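Local coordinates for conserved hypothetical protein (PDB 2FNA) that binds ADP and magnesium and is an archaeal AAA+ ATPase that probably couples ATP hydrolysis to a cellular task not yet identified, at residues Phe124-Ser135 with Ala160-Ile171. Residues are numbered along the deposited sequence; the frame is centred on the assembly and turned at random.
Sequences FANLLESFEQAS and ALAYAYDNLKRI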
# COMPACT_ATOMS: atom_id res chain seq x y z
N PHE A 124 9.63 -21.10 -5.18
CA PHE A 124 9.23 -20.24 -4.07
C PHE A 124 8.63 -21.11 -2.95
O PHE A 124 8.92 -20.86 -1.78
CB PHE A 124 8.26 -19.15 -4.54
CG PHE A 124 8.07 -18.00 -3.56
CD1 PHE A 124 9.16 -17.25 -3.10
CD2 PHE A 124 6.78 -17.64 -3.12
CE1 PHE A 124 8.98 -16.18 -2.19
CE2 PHE A 124 6.59 -16.58 -2.21
CZ PHE A 124 7.70 -15.84 -1.75
N ALA A 125 7.87 -22.15 -3.30
CA ALA A 125 7.25 -23.04 -2.31
C ALA A 125 8.28 -23.81 -1.46
O ALA A 125 8.11 -23.96 -0.23
CB ALA A 125 6.32 -24.00 -2.97
N ASN A 126 9.37 -24.28 -2.09
CA ASN A 126 10.46 -24.96 -1.35
C ASN A 126 11.26 -23.98 -0.50
O ASN A 126 11.76 -24.33 0.57
CB ASN A 126 11.43 -25.65 -2.30
CG ASN A 126 10.87 -26.95 -2.87
OD1 ASN A 126 9.85 -27.48 -2.41
ND2 ASN A 126 11.57 -27.49 -3.87
N LEU A 127 11.36 -22.75 -0.99
CA LEU A 127 12.03 -21.69 -0.26
C LEU A 127 11.30 -21.39 1.06
O LEU A 127 11.92 -21.35 2.13
CB LEU A 127 12.12 -20.45 -1.15
CG LEU A 127 12.86 -19.22 -0.59
CD1 LEU A 127 14.32 -19.56 -0.16
CD2 LEU A 127 12.84 -18.07 -1.60
N LEU A 128 9.98 -21.22 0.97
CA LEU A 128 9.13 -20.94 2.13
C LEU A 128 9.18 -22.10 3.12
O LEU A 128 9.23 -21.90 4.34
CB LEU A 128 7.68 -20.75 1.70
CG LEU A 128 7.33 -19.55 0.81
CD1 LEU A 128 5.86 -19.63 0.46
CD2 LEU A 128 7.63 -18.26 1.50
N GLU A 129 9.16 -23.30 2.56
CA GLU A 129 9.22 -24.52 3.34
C GLU A 129 10.52 -24.63 4.13
O GLU A 129 10.54 -25.21 5.22
CB GLU A 129 9.04 -25.73 2.41
CG GLU A 129 8.68 -27.00 3.15
CD GLU A 129 7.98 -28.04 2.29
OE1 GLU A 129 7.59 -27.76 1.13
OE2 GLU A 129 7.80 -29.16 2.81
N SER A 130 11.60 -24.04 3.61
CA SER A 130 12.90 -24.05 4.30
C SER A 130 12.99 -23.02 5.42
O SER A 130 13.71 -23.21 6.40
CB SER A 130 14.04 -23.82 3.31
OG SER A 130 14.07 -22.48 2.89
N PHE A 131 12.28 -21.90 5.27
CA PHE A 131 12.13 -20.93 6.34
C PHE A 131 11.44 -21.62 7.49
O PHE A 131 11.86 -21.50 8.65
CB PHE A 131 11.27 -19.74 5.94
CG PHE A 131 11.81 -18.91 4.81
CD1 PHE A 131 13.14 -18.96 4.43
CD2 PHE A 131 10.96 -18.03 4.14
CE1 PHE A 131 13.60 -18.16 3.38
CE2 PHE A 131 11.43 -17.23 3.10
CZ PHE A 131 12.75 -17.30 2.73
N GLU A 132 10.37 -22.35 7.16
CA GLU A 132 9.60 -23.11 8.15
C GLU A 132 10.44 -24.20 8.81
O GLU A 132 10.35 -24.38 10.01
CB GLU A 132 8.29 -23.67 7.54
CG GLU A 132 7.69 -24.83 8.32
CD GLU A 132 6.20 -25.00 8.15
OE1 GLU A 132 5.50 -24.00 7.92
OE2 GLU A 132 5.72 -26.15 8.29
N GLN A 133 11.27 -24.90 8.03
CA GLN A 133 12.21 -25.89 8.62
C GLN A 133 13.20 -25.27 9.61
O GLN A 133 13.57 -25.90 10.60
CB GLN A 133 13.00 -26.63 7.53
CG GLN A 133 12.59 -28.09 7.33
CD GLN A 133 11.37 -28.27 6.43
OE1 GLN A 133 11.38 -29.11 5.52
NE2 GLN A 133 10.31 -27.49 6.68
N ALA A 134 13.63 -24.05 9.32
CA ALA A 134 14.67 -23.36 10.08
C ALA A 134 14.15 -22.63 11.35
O ALA A 134 14.94 -22.10 12.13
CB ALA A 134 15.39 -22.37 9.16
N SER A 135 12.83 -22.62 11.56
CA SER A 135 12.21 -21.78 12.58
C SER A 135 11.27 -22.61 13.45
O SER A 135 10.47 -23.39 12.92
CB SER A 135 11.44 -20.63 11.90
OG SER A 135 11.20 -19.55 12.79
N ALA A 160 2.35 -21.39 -5.13
CA ALA A 160 3.20 -21.41 -3.93
C ALA A 160 2.53 -20.80 -2.70
O ALA A 160 2.60 -21.32 -1.61
CB ALA A 160 4.49 -20.69 -4.23
N LEU A 161 1.85 -19.68 -2.90
CA LEU A 161 1.08 -19.06 -1.81
C LEU A 161 -0.01 -19.98 -1.29
O LEU A 161 -0.23 -20.02 -0.09
CB LEU A 161 0.44 -17.75 -2.29
CG LEU A 161 1.43 -16.64 -2.62
CD1 LEU A 161 0.75 -15.42 -3.22
CD2 LEU A 161 2.21 -16.27 -1.37
N ALA A 162 -0.68 -20.70 -2.20
CA ALA A 162 -1.74 -21.64 -1.83
C ALA A 162 -1.16 -22.86 -1.11
O ALA A 162 -1.72 -23.34 -0.15
CB ALA A 162 -2.51 -22.09 -3.07
N TYR A 163 -0.03 -23.34 -1.60
CA TYR A 163 0.67 -24.44 -0.95
C TYR A 163 1.02 -24.12 0.52
O TYR A 163 0.82 -24.94 1.42
CB TYR A 163 1.93 -24.84 -1.75
CG TYR A 163 2.73 -25.90 -1.04
CD1 TYR A 163 2.30 -27.21 -1.04
CD2 TYR A 163 3.86 -25.58 -0.28
CE1 TYR A 163 2.98 -28.19 -0.36
CE2 TYR A 163 4.56 -26.56 0.42
CZ TYR A 163 4.10 -27.87 0.37
OH TYR A 163 4.74 -28.89 1.05
N ALA A 164 1.56 -22.93 0.74
CA ALA A 164 1.86 -22.43 2.06
C ALA A 164 0.60 -22.30 2.91
O ALA A 164 0.54 -22.79 4.05
CB ALA A 164 2.57 -21.07 1.95
N TYR A 165 -0.40 -21.63 2.35
CA TYR A 165 -1.69 -21.46 3.01
C TYR A 165 -2.23 -22.79 3.51
O TYR A 165 -2.59 -22.92 4.69
CB TYR A 165 -2.71 -20.78 2.04
CG TYR A 165 -3.99 -20.33 2.73
CD1 TYR A 165 -4.92 -21.27 3.18
CD2 TYR A 165 -4.28 -19.00 2.91
CE1 TYR A 165 -6.08 -20.87 3.80
CE2 TYR A 165 -5.43 -18.59 3.54
CZ TYR A 165 -6.32 -19.54 3.99
OH TYR A 165 -7.47 -19.14 4.59
N ASP A 166 -2.29 -23.79 2.62
CA ASP A 166 -2.84 -25.10 3.00
C ASP A 166 -1.88 -25.97 3.85
O ASP A 166 -2.35 -26.74 4.69
CB ASP A 166 -3.31 -25.89 1.77
CG ASP A 166 -4.44 -25.19 0.99
OD1 ASP A 166 -5.12 -24.28 1.55
OD2 ASP A 166 -4.64 -25.55 -0.19
N ASN A 167 -0.56 -25.82 3.67
CA ASN A 167 0.41 -26.79 4.23
C ASN A 167 1.55 -26.27 5.13
O ASN A 167 2.12 -27.06 5.89
CB ASN A 167 1.04 -27.58 3.08
CG ASN A 167 0.00 -28.19 2.19
OD1 ASN A 167 -0.65 -29.16 2.57
ND2 ASN A 167 -0.20 -27.61 1.01
N LEU A 168 1.90 -25.00 5.02
CA LEU A 168 3.01 -24.42 5.80
C LEU A 168 2.39 -23.61 6.93
O LEU A 168 1.98 -22.45 6.76
CB LEU A 168 3.96 -23.59 4.91
CG LEU A 168 4.61 -24.33 3.72
CD1 LEU A 168 5.51 -23.43 2.93
CD2 LEU A 168 5.39 -25.55 4.17
N LYS A 169 2.29 -24.27 8.08
CA LYS A 169 1.55 -23.75 9.24
C LYS A 169 2.32 -22.75 10.07
O LYS A 169 1.72 -22.08 10.89
CB LYS A 169 1.07 -24.90 10.13
CG LYS A 169 0.21 -25.97 9.39
CD LYS A 169 -1.18 -25.46 8.94
CE LYS A 169 -1.73 -26.32 7.80
NZ LYS A 169 -3.23 -26.37 7.75
N ARG A 170 3.63 -22.65 9.85
CA ARG A 170 4.45 -21.60 10.47
C ARG A 170 4.81 -20.46 9.52
O ARG A 170 5.66 -19.65 9.86
CB ARG A 170 5.74 -22.16 11.07
CG ARG A 170 5.49 -22.98 12.34
CD ARG A 170 6.76 -23.27 13.11
NE ARG A 170 7.67 -24.15 12.38
CZ ARG A 170 7.48 -25.45 12.19
NH1 ARG A 170 6.39 -26.06 12.66
NH2 ARG A 170 8.37 -26.16 11.51
N ILE A 171 4.18 -20.39 8.36
CA ILE A 171 4.39 -19.28 7.42
C ILE A 171 3.13 -18.43 7.45
O ILE A 171 2.03 -18.94 7.20
CB ILE A 171 4.71 -19.76 5.95
CG1 ILE A 171 6.03 -20.54 5.86
CG2 ILE A 171 4.73 -18.58 4.96
CD1 ILE A 171 7.28 -19.75 6.04
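Glu-132 OE1 accepts the backbone amide of Arg-170 at 3.0 Å, from above the carboxylate plane. Arg-170 answers with its side chain: NH2 donates to the backbone O of Glu-132 at 3.1 Å, an oxygen in the guanidinium plane. NE reaches Ser-135 O in a weak bond. The Arg-170 chain bends at chi3 (-66°), turning the guanidinium over Glu-132, whose CG lies against one face. Glu-132 OE2 is 4.2 Å from Arg-170 NH2, well out of the guanidinium plane, so any attraction is probably of charge alone. Glu-132 CG stands anti to its N (chi1 160°), and the extended chain carries the carboxylate to the type I turn Leu-168 to Ile-171. With an alanine here, the Arg-170 amide would probably lose this acceptor and the guanidinium the CH2 that lies on its face.

Nearer the N-terminal end of helix 124-133, Tyr-163 OH donates to Glu-129 OE1 at 3.1 Å, from above the carboxylate plane, while OE1 lies at the edge of the ring, near its plane. Nearby, Leu-168 pushes CD1 against Leu-128 CB (3.7 Å) and CD2 against Glu-129 CG. Ile-171 CD1 reaches Phe-131 CB. Ala-125 and Ala-160 meet CB to CB at 4.0 Å, letting the backbones come close. The helices cross at -35°. Leu-128 and Ala-164 also touch Phe-173, so the pair packs on strand 171-177 of the parallel sheet of this P-loop ATPase domain. This implies an apolar seam at the sheet, closed at the turn by a carboxylate taking a backbone N-H and a guanidinium returning bonds to backbone carbonyls.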